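PDB 1RKX: CDP-glucose-4,6-dehydratase from Yersinia pseudotuberculosis, which catalyses the dehydration of CDP-D-glucose to CDP-4-dehydro-6-deoxy-D-glucose, using bound NAD, as an extended short-chain dehydrogenase/reductase. Local coordinates for residues C[22-27]-C[344-349]; C[94-99]-C[154-159]; C[256-261]-C[311-316]. One frame throughout, in Å; residues are numbered along the deposited sequence.

Contact 1: residues C[22-27]-C[344-349]; sequences GGWLSL and EYSITE
The first helix of the Rossmann fold, 20-31, which follows strand 11-15 and carries NAD-binding residues at its start, here meets helix 342-355 near the C-terminus through Trp24 and Leu27 on one side and Ser346, Ile347 and Glu349 on the other. The axes of the two short segments pass 10.5 Å apart at -77°, a nearly perpendicular crossing in which side chains do most of the touching. Trp24 reaches over with the benzo end of its indole: Trp24 CZ3 lies 3.5 Å from Ser346 O, which sits at the ring edge close to its plane, and Trp24 CH2 is 3.7 Å from Ser346 OG. The pyrrole end is held separately, since Trp24 NE1 donates to Gly199 O. Glu349 has CG anti to its own N (chi1 -175°) and then bends, which brings OE2 obliquely to within 4.1 Å of Trp24 CH2; the same oxygen is hydrogen-bonded to His234. Further along helix 20-31, Leu27 splits its two methyls between neighbours on the other helix: Leu27 CD1 rests 3.9 Å from Ser346 CB, and Leu27 CD2 meets Ile347 CD1 at 4.2 Å. Ser346 OG is hydrogen-bonded to Met342 O and to Trp332 NE1; the two segments share no hydrogen bond. Trp332 and Phe20 add further rings around Trp24. Such a steep crossing, bridged by long side chains with a serine at the edge of a tryptophan, brings the C-terminal helix against the cofactor-binding βαβ unit of a Rossmann domain.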
loop_
_atom_site.group_PDB
_atom_site.type_symbol
_atom_site.label_atom_id
_atom_site.label_comp_id
_atom_site.label_asym_id
_atom_site.label_seq_id
_atom_site.Cartn_x
_atom_site.Cartn_y
_atom_site.Cartn_z
ATOM N N GLY C 22 -28.145 -20.536 -1.290
ATOM C CA GLY C 22 -29.137 -20.284 -2.317
ATOM C C GLY C 22 -30.541 -20.672 -1.899
ATOM O O GLY C 22 -31.503 -19.991 -2.253
ATOM N N GLY C 23 -30.652 -21.773 -1.162
ATOM C CA GLY C 23 -31.949 -22.228 -0.693
ATOM C C GLY C 23 -32.532 -21.249 0.307
ATOM O O GLY C 23 -33.698 -20.862 0.205
ATOM N N TRP C 24 -31.734 -20.834 1.286
ATOM C CA TRP C 24 -32.246 -19.877 2.264
ATOM C C TRP C 24 -32.638 -18.571 1.576
ATOM O O TRP C 24 -33.673 -17.988 1.894
ATOM C CB TRP C 24 -31.213 -19.601 3.367
ATOM C CG TRP C 24 -31.190 -20.654 4.444
ATOM C CD1 TRP C 24 -30.290 -21.662 4.592
ATOM C CD2 TRP C 24 -32.132 -20.798 5.516
ATOM N NE1 TRP C 24 -30.606 -22.430 5.694
ATOM C CE2 TRP C 24 -31.734 -21.919 6.278
ATOM C CE3 TRP C 24 -33.275 -20.085 5.905
ATOM C CZ2 TRP C 24 -32.440 -22.347 7.412
ATOM C CZ3 TRP C 24 -33.981 -20.510 7.035
ATOM C CH2 TRP C 24 -33.556 -21.632 7.773
ATOM N N LEU C 25 -31.824 -18.113 0.628
ATOM C CA LEU C 25 -32.140 -16.874 -0.080
ATOM C C LEU C 25 -33.427 -17.015 -0.897
ATOM O O LEU C 25 -34.277 -16.115 -0.889
ATOM C CB LEU C 25 -31.000 -16.454 -1.014
ATOM C CG LEU C 25 -31.264 -15.132 -1.755
ATOM C CD1 LEU C 25 -31.400 -13.993 -0.749
ATOM C CD2 LEU C 25 -30.133 -14.834 -2.732
ATOM N N SER C 26 -33.565 -18.132 -1.604
ATOM C CA SER C 26 -34.756 -18.373 -2.414
ATOM C C SER C 26 -36.007 -18.406 -1.541
ATOM O O SER C 26 -37.029 -17.813 -1.893
ATOM C CB SER C 26 -34.613 -19.681 -3.191
ATOM O OG SER C 26 -33.574 -19.567 -4.152
ATOM N N LEU C 27 -35.924 -19.093 -0.404
ATOM C CA LEU C 27 -37.053 -19.169 0.522
ATOM C C LEU C 27 -37.402 -17.774 1.029
ATOM O O LEU C 27 -38.579 -17.414 1.133
ATOM C CB LEU C 27 -36.718 -20.060 1.715
ATOM C CG LEU C 27 -36.697 -21.571 1.498
ATOM C CD1 LEU C 27 -36.161 -22.265 2.752
ATOM C CD2 LEU C 27 -38.110 -22.052 1.165
ATOM N N GLU C 344 -42.040 -24.817 6.522
ATOM C CA GLU C 344 -42.659 -23.829 7.397
ATOM C C GLU C 344 -41.702 -23.395 8.496
ATOM O O GLU C 344 -41.652 -22.222 8.847
ATOM C CB GLU C 344 -43.930 -24.394 8.033
ATOM C CG GLU C 344 -45.076 -24.589 7.059
ATOM C CD GLU C 344 -45.365 -23.339 6.246
ATOM O OE1 GLU C 344 -45.385 -22.234 6.831
ATOM O OE2 GLU C 344 -45.577 -23.462 5.021
ATOM N N TYR C 345 -40.949 -24.344 9.044
ATOM C CA TYR C 345 -40.002 -24.017 10.106
ATOM C C TYR C 345 -38.976 -23.005 9.608
ATOM O O TYR C 345 -38.652 -22.042 10.302
ATOM C CB TYR C 345 -39.275 -25.270 10.595
ATOM C CG TYR C 345 -38.449 -25.032 11.841
ATOM C CD1 TYR C 345 -39.012 -25.174 13.112
ATOM C CD2 TYR C 345 -37.111 -24.641 11.750
ATOM C CE1 TYR C 345 -38.262 -24.933 14.262
ATOM C CE2 TYR C 345 -36.350 -24.395 12.893
ATOM C CZ TYR C 345 -36.934 -24.545 14.145
ATOM O OH TYR C 345 -36.201 -24.315 15.286
ATOM N N SER C 346 -38.470 -23.220 8.395
ATOM C CA SER C 346 -37.471 -22.316 7.823
ATOM C C SER C 346 -38.059 -20.942 7.551
ATOM O O SER C 346 -37.377 -19.929 7.704
ATOM C CB SER C 346 -36.888 -22.907 6.534
ATOM O OG SER C 346 -36.185 -24.104 6.819
ATOM N N ILE C 347 -39.325 -20.903 7.155
ATOM C CA ILE C 347 -39.984 -19.629 6.889
ATOM C C ILE C 347 -40.081 -18.845 8.192
ATOM O O ILE C 347 -39.849 -17.636 8.227
ATOM C CB ILE C 347 -41.411 -19.833 6.337
ATOM C CG1 ILE C 347 -41.355 -20.618 5.024
ATOM C CG2 ILE C 347 -42.090 -18.480 6.136
ATOM C CD1 ILE C 347 -40.486 -19.983 3.964
ATOM N N THR C 348 -40.434 -19.544 9.265
ATOM C CA THR C 348 -40.547 -18.910 10.573
ATOM C C THR C 348 -39.182 -18.407 11.034
ATOM O O THR C 348 -39.088 -17.362 11.676
ATOM C CB THR C 348 -41.116 -19.891 11.619
ATOM O OG1 THR C 348 -42.472 -20.208 11.279
ATOM C CG2 THR C 348 -41.077 -19.277 13.015
ATOM N N GLU C 349 -38.124 -19.150 10.710
ATOM C CA GLU C 349 -36.785 -18.733 11.099
ATOM C C GLU C 349 -36.461 -17.411 10.422
ATOM O O GLU C 349 -35.897 -16.507 11.035
ATOM C CB GLU C 349 -35.750 -19.789 10.711
ATOM C CG GLU C 349 -34.357 -19.459 11.204
ATOM C CD GLU C 349 -33.721 -20.612 11.946
ATOM O OE1 GLU C 349 -34.396 -21.211 12.808
ATOM O OE2 GLU C 349 -32.540 -20.914 11.677
#

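Contact 2: residues C[94-99]-C[154-159]; sequences RLSYSE and YDPYSN. With NAD (nicotinamide-adenine-dinucleotide), chain G.
Ser96 meets Tyr157 and Pro156 at the start of helix 156-175. The Tyr157 N to Ser96 OG bond is weak, 3.2 Å and bent to 142° at the hydrogen, while Ser96 OG also bonds to Val93 O within its own turn; a chi1 of 75°, which sets OG between the backbone N and the carbonyl carbon, lets it serve both. Pro156 packs beside it, with CG 3.5 Å from Ser96 O. The side chain of Tyr97 crosses those of Pro156 and Asp155 at about a right angle: Pro156 CD lies over one face of its ring, toward the rim, and Tyr97 OH comes 3.3 Å from Asp155 CB and 3.5 Å from Tyr154 CD2, at the edge of the Tyr154 ring.

Asp155, besides touching Tyr97, is the N-cap, and its bonds to Ser158 form the second shell. OD2 accepts from Ser158 N at 2.8 Å, nearly straight at 171° but from above the carboxylate plane, and OD1 takes Ser158 OG at 2.6 Å on the syn side. These two bonds fix the carboxylate. Ser174 of a neighbouring subunit packs on Tyr97 and Pro156, so this corner also borders the subunit interface.

On the inner side the ring of Tyr157 leads away from residues 94-99 toward the cofactor. Its OH is 3.2 Å from NAD C6N on the nicotinamide ring and bonds to Ser132 OG. Tyr157 and the NAD-binding Lys161 are spaced as in the YxxxK signature of short-chain dehydrogenases, and Ser132 probably corresponds to the serine or threonine that accompanies this pair. The cap bonds hold the first turn from which Tyr157 projects, Ser96 adds a weak one, and a phenol beside the nicotinamide is consistent with the catalytic tyrosine of relatives.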
loop_
_atom_site.group_PDB
_atom_site.type_symbol
_atom_site.label_atom_id
_atom_site.label_comp_id
_atom_site.label_asym_id
_atom_site.label_seq_id
_atom_site.Cartn_x
_atom_site.Cartn_y
_atom_site.Cartn_z
ATOM N N ARG C 94 -10.951 -28.069 -0.707
ATOM C CA ARG C 94 -10.422 -29.421 -0.829
ATOM C C ARG C 94 -10.577 -29.944 -2.248
ATOM O O ARG C 94 -9.606 -30.345 -2.886
ATOM C CB ARG C 94 -11.155 -30.350 0.133
ATOM C CG ARG C 94 -10.798 -31.816 -0.013
ATOM C CD ARG C 94 -11.807 -32.647 0.743
ATOM N NE ARG C 94 -11.982 -32.126 2.092
ATOM C CZ ARG C 94 -13.032 -32.378 2.864
ATOM N NH1 ARG C 94 -14.017 -33.150 2.425
ATOM N NH2 ARG C 94 -13.095 -31.845 4.076
ATOM N N LEU C 95 -11.806 -29.937 -2.744
ATOM C CA LEU C 95 -12.067 -30.424 -4.086
ATOM C C LEU C 95 -11.289 -29.674 -5.170
ATOM O O LEU C 95 -10.865 -30.283 -6.160
ATOM C CB LEU C 95 -13.562 -30.354 -4.396
ATOM C CG LEU C 95 -13.956 -30.995 -5.732
ATOM C CD1 LEU C 95 -13.589 -32.482 -5.705
ATOM C CD2 LEU C 95 -15.446 -30.805 -5.982
ATOM N N SER C 96 -11.098 -28.368 -4.989
ATOM C CA SER C 96 -10.386 -27.566 -5.984
ATOM C C SER C 96 -8.960 -28.067 -6.205
ATOM O O SER C 96 -8.367 -27.825 -7.256
ATOM C CB SER C 96 -10.358 -26.084 -5.582
ATOM O OG SER C 96 -9.440 -25.828 -4.530
ATOM N N TYR C 97 -8.409 -28.767 -5.216
ATOM C CA TYR C 97 -7.062 -29.308 -5.355
ATOM C C TYR C 97 -7.049 -30.524 -6.271
ATOM O O TYR C 97 -6.061 -30.773 -6.961
ATOM C CB TYR C 97 -6.476 -29.691 -3.990
ATOM C CG TYR C 97 -5.907 -28.515 -3.234
ATOM C CD1 TYR C 97 -6.523 -28.030 -2.084
ATOM C CD2 TYR C 97 -4.744 -27.886 -3.676
ATOM C CE1 TYR C 97 -5.991 -26.941 -1.388
ATOM C CE2 TYR C 97 -4.208 -26.809 -2.993
ATOM C CZ TYR C 97 -4.830 -26.342 -1.851
ATOM O OH TYR C 97 -4.265 -25.298 -1.165
ATOM N N SER C 98 -8.141 -31.283 -6.286
ATOM C CA SER C 98 -8.201 -32.465 -7.139
ATOM C C SER C 98 -8.872 -32.171 -8.477
ATOM O O SER C 98 -8.673 -32.899 -9.443
ATOM C CB SER C 98 -8.936 -33.604 -6.428
ATOM O OG SER C 98 -10.264 -33.241 -6.119
ATOM N N GLU C 99 -9.659 -31.101 -8.529
ATOM C CA GLU C 99 -10.352 -30.710 -9.753
ATOM C C GLU C 99 -10.175 -29.212 -9.994
ATOM O O GLU C 99 -11.142 -28.456 -10.022
ATOM C CB GLU C 99 -11.839 -31.034 -9.638
ATOM C CG GLU C 99 -12.153 -32.517 -9.588
ATOM C CD GLU C 99 -13.631 -32.779 -9.358
ATOM O OE1 GLU C 99 -14.462 -32.112 -10.013
ATOM O OE2 GLU C 99 -13.961 -33.654 -8.530
ATOM N N TYR C 154 -4.640 -18.587 -2.663
ATOM C CA TYR C 154 -3.624 -19.638 -2.691
ATOM C C TYR C 154 -4.082 -20.868 -3.469
ATOM O O TYR C 154 -3.465 -21.254 -4.462
ATOM C CB TYR C 154 -3.286 -20.037 -1.256
ATOM C CG TYR C 154 -2.149 -21.016 -1.119
ATOM C CD1 TYR C 154 -0.823 -20.597 -1.232
ATOM C CD2 TYR C 154 -2.395 -22.360 -0.846
ATOM C CE1 TYR C 154 0.233 -21.497 -1.070
ATOM C CE2 TYR C 154 -1.348 -23.265 -0.683
ATOM C CZ TYR C 154 -0.039 -22.828 -0.795
ATOM O OH TYR C 154 0.995 -23.722 -0.614
ATOM N N ASP C 155 -5.161 -21.481 -2.996
ATOM C CA ASP C 155 -5.726 -22.669 -3.621
ATOM C C ASP C 155 -6.587 -22.270 -4.821
ATOM O O ASP C 155 -7.005 -21.116 -4.937
ATOM C CB ASP C 155 -6.596 -23.412 -2.615
ATOM C CG ASP C 155 -7.725 -22.548 -2.103
ATOM O OD1 ASP C 155 -7.463 -21.699 -1.228
ATOM O OD2 ASP C 155 -8.861 -22.701 -2.597
ATOM N N PRO C 156 -6.871 -23.226 -5.719
ATOM C CA PRO C 156 -7.685 -22.967 -6.911
ATOM C C PRO C 156 -9.054 -22.345 -6.620
ATOM O O PRO C 156 -9.509 -21.469 -7.364
ATOM C CB PRO C 156 -7.791 -24.342 -7.559
ATOM C CG PRO C 156 -6.450 -24.953 -7.219
ATOM C CD PRO C 156 -6.296 -24.584 -5.764
ATOM N N TYR C 157 -9.708 -22.790 -5.549
ATOM C CA TYR C 157 -11.017 -22.243 -5.197
ATOM C C TYR C 157 -10.895 -20.758 -4.847
ATOM O O TYR C 157 -11.556 -19.909 -5.459
ATOM C CB TYR C 157 -11.628 -22.988 -4.005
ATOM C CG TYR C 157 -12.686 -22.174 -3.289
ATOM C CD1 TYR C 157 -13.954 -21.995 -3.842
ATOM C CD2 TYR C 157 -12.393 -21.527 -2.087
ATOM C CE1 TYR C 157 -14.907 -21.186 -3.215
ATOM C CE2 TYR C 157 -13.332 -20.716 -1.453
ATOM C CZ TYR C 157 -14.584 -20.549 -2.022
ATOM O OH TYR C 157 -15.499 -19.737 -1.397
ATOM N N SER C 158 -10.057 -20.453 -3.859
ATOM C CA SER C 158 -9.853 -19.074 -3.427
ATOM C C SER C 158 -9.431 -18.217 -4.615
ATOM O O SER C 158 -9.975 -17.133 -4.845
ATOM C CB SER C 158 -8.774 -19.005 -2.334
ATOM O OG SER C 158 -9.161 -19.743 -1.189
ATOM N N ASN C 159 -8.476 -18.723 -5.386
ATOM C CA ASN C 159 -7.969 -17.985 -6.533
ATOM C C ASN C 159 -9.034 -17.770 -7.613
ATOM O O ASN C 159 -9.084 -16.704 -8.239
ATOM C CB ASN C 159 -6.748 -18.706 -7.117
ATOM C CG ASN C 159 -5.978 -17.840 -8.093
ATOM O OD1 ASN C 159 -6.186 -17.914 -9.307
ATOM N ND2 ASN C 159 -5.090 -17.001 -7.564
HETATM P PA NAD G . -23.509 -25.221 -1.830
HETATM O O1A NAD G . -22.603 -26.273 -2.337
HETATM O O2A NAD G . -24.543 -25.634 -0.844
HETATM O O5B NAD G . -24.259 -24.485 -3.048
HETATM C C5B NAD G . -23.578 -24.369 -4.320
HETATM C C4B NAD G . -24.581 -24.202 -5.463
HETATM O O4B NAD G . -23.721 -24.130 -6.624
HETATM C C3B NAD G . -25.459 -25.427 -5.667
HETATM O O3B NAD G . -26.818 -24.959 -5.779
HETATM C C2B NAD G . -24.895 -26.035 -6.938
HETATM O O2B NAD G . -25.864 -26.827 -7.681
HETATM C C1B NAD G . -24.381 -24.814 -7.656
HETATM N N9A NAD G . -23.416 -25.141 -8.694
HETATM C C8A NAD G . -22.132 -25.592 -8.539
HETATM N N7A NAD G . -21.504 -25.814 -9.691
HETATM C C5A NAD G . -22.444 -25.488 -10.648
HETATM C C6A NAD G . -22.393 -25.515 -12.059
HETATM N N6A NAD G . -21.363 -25.882 -12.795
HETATM N N1A NAD G . -23.516 -25.124 -12.740
HETATM C C2A NAD G . -24.608 -24.738 -12.003
HETATM N N3A NAD G . -24.770 -24.674 -10.699
HETATM C C4A NAD G . -23.634 -25.068 -10.059
HETATM O O3 NAD G . -22.635 -24.065 -1.250
HETATM P PN NAD G . -23.055 -22.661 -0.522
HETATM O O1N NAD G . -22.514 -22.780 0.834
HETATM O O2N NAD G . -24.535 -22.541 -0.560
HETATM O O5D NAD G . -22.242 -21.584 -1.348
HETATM C C5D NAD G . -23.000 -20.596 -2.055
HETATM C C4D NAD G . -22.066 -19.602 -2.716
HETATM O O4D NAD G . -21.406 -18.911 -1.604
HETATM C C3D NAD G . -20.915 -20.128 -3.575
HETATM O O3D NAD G . -20.615 -19.139 -4.579
HETATM C C2D NAD G . -19.785 -20.243 -2.560
HETATM O O2D NAD G . -18.511 -20.253 -3.225
HETATM C C1D NAD G . -20.006 -18.996 -1.745
HETATM N N1N NAD G . -19.357 -19.066 -0.441
HETATM C C2N NAD G . -19.869 -19.829 0.623
HETATM C C3N NAD G . -19.222 -19.806 1.971
HETATM C C7N NAD G . -19.855 -20.590 3.047
HETATM O O7N NAD G . -19.316 -20.539 4.164
HETATM N N7N NAD G . -20.965 -21.337 2.871
HETATM C C4N NAD G . -17.913 -19.065 2.135
HETATM C C5N NAD G . -17.497 -18.334 0.899
HETATM C C6N NAD G . -18.147 -18.332 -0.246
#

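Contact 3: residues C[256-261]-C[311-316]; sequences YAEGWN and KMQLGW
Trp260 lies against Gln313 and Leu314, and these three bury most of the surface. Leu314 CG sits over the six-membered ring of Trp260, 4.0 Å from its centroid and 29° off the normal, a CH-pi contact; Leu314 CD1 covers the same face nearer the rim, 3.7 Å from Trp260 CE3. The other methyl, Leu314 CD2, is 3.7 Å from Tyr256 CD2. Gln313 comes to the outer corner of the indole: its CB is in the ring plane at the edge, 3.6 Å from Trp260 CH2, and OE1 is 3.5 Å from the same CH2. The two side chains cross at about a right angle, ring and amide planes 72° apart.

Strand 259-261 is, within this chain, an edge strand of the seven-stranded parallel Rossmann sheet, next to strand 187-192, and helix 308-314 packs against it, with Leu245 of helix 236-251 also touching Trp260. The indole is fixed at its other end by Trp260 NE1, which donates to Tyr256 O at 3.0 Å, an oxygen that Glu258 N also grips. Lys309 makes a cation-pi contact with Trp260 and a salt bridge with Glu258 OE1. A water donates a hydrogen bond to Glu258 OE1 at 2.7 Å and accepts from Gln313 NE2.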
loop_
_atom_site.group_PDB
_atom_site.type_symbol
_atom_site.label_atom_id
_atom_site.label_comp_id
_atom_site.label_asym_id
_atom_site.label_seq_id
_atom_site.Cartn_x
_atom_site.Cartn_y
_atom_site.Cartn_z
ATOM N N TYR C 256 -23.784 2.052 -5.864
ATOM C CA TYR C 256 -23.483 0.871 -5.071
ATOM C C TYR C 256 -22.858 -0.278 -5.853
ATOM O O TYR C 256 -22.669 -1.365 -5.309
ATOM C CB TYR C 256 -24.751 0.390 -4.366
ATOM C CG TYR C 256 -25.320 1.425 -3.424
ATOM C CD1 TYR C 256 -26.220 2.391 -3.875
ATOM C CD2 TYR C 256 -24.912 1.474 -2.091
ATOM C CE1 TYR C 256 -26.699 3.382 -3.019
ATOM C CE2 TYR C 256 -25.382 2.462 -1.227
ATOM C CZ TYR C 256 -26.275 3.412 -1.696
ATOM O OH TYR C 256 -26.736 4.388 -0.839
ATOM N N ALA C 257 -22.533 -0.033 -7.118
ATOM C CA ALA C 257 -21.940 -1.053 -7.982
ATOM C C ALA C 257 -20.443 -1.236 -7.709
ATOM O O ALA C 257 -19.597 -0.828 -8.506
ATOM C CB ALA C 257 -22.175 -0.688 -9.457
ATOM N N GLU C 258 -20.129 -1.858 -6.577
ATOM C CA GLU C 258 -18.744 -2.102 -6.181
ATOM C C GLU C 258 -18.694 -3.405 -5.390
ATOM O O GLU C 258 -19.640 -4.191 -5.417
ATOM C CB GLU C 258 -18.230 -0.971 -5.280
ATOM C CG GLU C 258 -18.875 0.379 -5.518
ATOM C CD GLU C 258 -18.331 1.458 -4.604
ATOM O OE1 GLU C 258 -18.137 1.178 -3.399
ATOM O OE2 GLU C 258 -18.106 2.587 -5.090
ATOM N N GLY C 259 -17.586 -3.625 -4.684
ATOM C CA GLY C 259 -17.438 -4.829 -3.881
ATOM C C GLY C 259 -17.820 -4.552 -2.435
ATOM O O GLY C 259 -17.561 -3.458 -1.926
ATOM N N TRP C 260 -18.410 -5.540 -1.762
ATOM C CA TRP C 260 -18.854 -5.368 -0.381
ATOM C C TRP C 260 -18.579 -6.552 0.543
ATOM O O TRP C 260 -18.901 -7.689 0.212
ATOM C CB TRP C 260 -20.364 -5.100 -0.346
ATOM C CG TRP C 260 -20.803 -3.930 -1.156
ATOM C CD1 TRP C 260 -20.983 -3.887 -2.508
ATOM C CD2 TRP C 260 -21.092 -2.617 -0.667
ATOM N NE1 TRP C 260 -21.369 -2.626 -2.894
ATOM C CE2 TRP C 260 -21.443 -1.825 -1.785
ATOM C CE3 TRP C 260 -21.088 -2.031 0.607
ATOM C CZ2 TRP C 260 -21.787 -0.471 -1.668
ATOM C CZ3 TRP C 260 -21.431 -0.682 0.727
ATOM C CH2 TRP C 260 -21.776 0.082 -0.410
ATOM N N ASN C 261 -18.012 -6.260 1.712
ATOM C CA ASN C 261 -17.710 -7.266 2.730
ATOM C C ASN C 261 -18.876 -7.423 3.708
ATOM O O ASN C 261 -19.469 -6.434 4.140
ATOM C CB ASN C 261 -16.508 -6.844 3.582
ATOM C CG ASN C 261 -15.179 -6.969 2.867
ATOM O OD1 ASN C 261 -14.183 -6.406 3.319
ATOM N ND2 ASN C 261 -15.143 -7.714 1.776
ATOM N N LYS C 311 -21.588 -1.267 6.721
ATOM C CA LYS C 311 -22.211 -0.590 7.851
ATOM C C LYS C 311 -22.494 0.882 7.559
ATOM O O LYS C 311 -23.615 1.354 7.744
ATOM C CB LYS C 311 -21.313 -0.694 9.086
ATOM C CG LYS C 311 -21.815 0.114 10.271
ATOM C CD LYS C 311 -20.862 0.036 11.454
ATOM C CE LYS C 311 -21.372 0.886 12.610
ATOM N NZ LYS C 311 -20.573 0.684 13.847
ATOM N N MET C 312 -21.474 1.591 7.092
ATOM C CA MET C 312 -21.569 3.016 6.793
ATOM C C MET C 312 -22.397 3.392 5.568
ATOM O O MET C 312 -23.231 4.293 5.631
ATOM C CB MET C 312 -20.163 3.603 6.622
ATOM C CG MET C 312 -19.251 3.446 7.826
ATOM S SD MET C 312 -19.712 4.508 9.203
ATOM C CE MET C 312 -20.569 3.341 10.267
ATOM N N GLN C 313 -22.163 2.713 4.451
ATOM C CA GLN C 313 -22.873 3.034 3.217
ATOM C C GLN C 313 -24.208 2.334 2.991
ATOM O O GLN C 313 -25.052 2.841 2.258
ATOM C CB GLN C 313 -21.954 2.787 2.019
ATOM C CG GLN C 313 -20.823 3.795 1.911
ATOM C CD GLN C 313 -19.867 3.478 0.784
ATOM O OE1 GLN C 313 -20.286 3.213 -0.343
ATOM N NE2 GLN C 313 -18.573 3.511 1.078
ATOM N N LEU C 314 -24.406 1.177 3.612
ATOM C CA LEU C 314 -25.659 0.447 3.443
ATOM C C LEU C 314 -26.514 0.481 4.698
ATOM O O LEU C 314 -27.704 0.173 4.653
ATOM C CB LEU C 314 -25.390 -1.017 3.084
ATOM C CG LEU C 314 -24.795 -1.373 1.723
ATOM C CD1 LEU C 314 -24.537 -2.871 1.680
ATOM C CD2 LEU C 314 -25.746 -0.966 0.614
ATOM N N GLY C 315 -25.912 0.855 5.819
ATOM C CA GLY C 315 -26.655 0.873 7.063
ATOM C C GLY C 315 -26.873 -0.558 7.509
ATOM O O GLY C 315 -27.788 -0.851 8.276
ATOM N N TRP C 316 -26.028 -1.459 7.012
ATOM C CA TRP C 316 -26.120 -2.875 7.362
ATOM C C TRP C 316 -25.524 -3.153 8.730
ATOM O O TRP C 316 -24.622 -2.444 9.174
ATOM C CB TRP C 316 -25.374 -3.741 6.347
ATOM C CG TRP C 316 -25.489 -5.204 6.658
ATOM C CD1 TRP C 316 -26.574 -6.004 6.434
ATOM C CD2 TRP C 316 -24.503 -6.035 7.289
ATOM N NE1 TRP C 316 -26.328 -7.277 6.882
ATOM C CE2 TRP C 316 -25.064 -7.326 7.415
ATOM C CE3 TRP C 316 -23.201 -5.811 7.763
ATOM C CZ2 TRP C 316 -24.369 -8.397 7.996
ATOM C CZ3 TRP C 316 -22.503 -6.879 8.342
ATOM C CH2 TRP C 316 -23.093 -8.156 8.453
HETATM O O HOH W 1 -17.585 3.286 -1.758
#

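In the fold
All three contacts are mostly buried, their centres 24 to 30 Å apart with no touch between them. Contact 1 lies deepest, about 13 Å from the chain's centre against 18 and 16 Å for contacts 2 and 3, and contact 2 includes the exposed Tyr154. Contact 1 closes a long loop of chain in which the other two are nested. Contacts 1 and 3 both rest on helix 236-251 and are mainly apolar and aromatic, their polar ends met by outside residues or, in contact 3, a bridging water. Contact 2 is more polar: it has a weak direct hydrogen bond between segments, reaches the cofactor and borders a neighbouring subunit. Residues 311-316 meet a different subunit through Lys311 and Met312, beside contact 3.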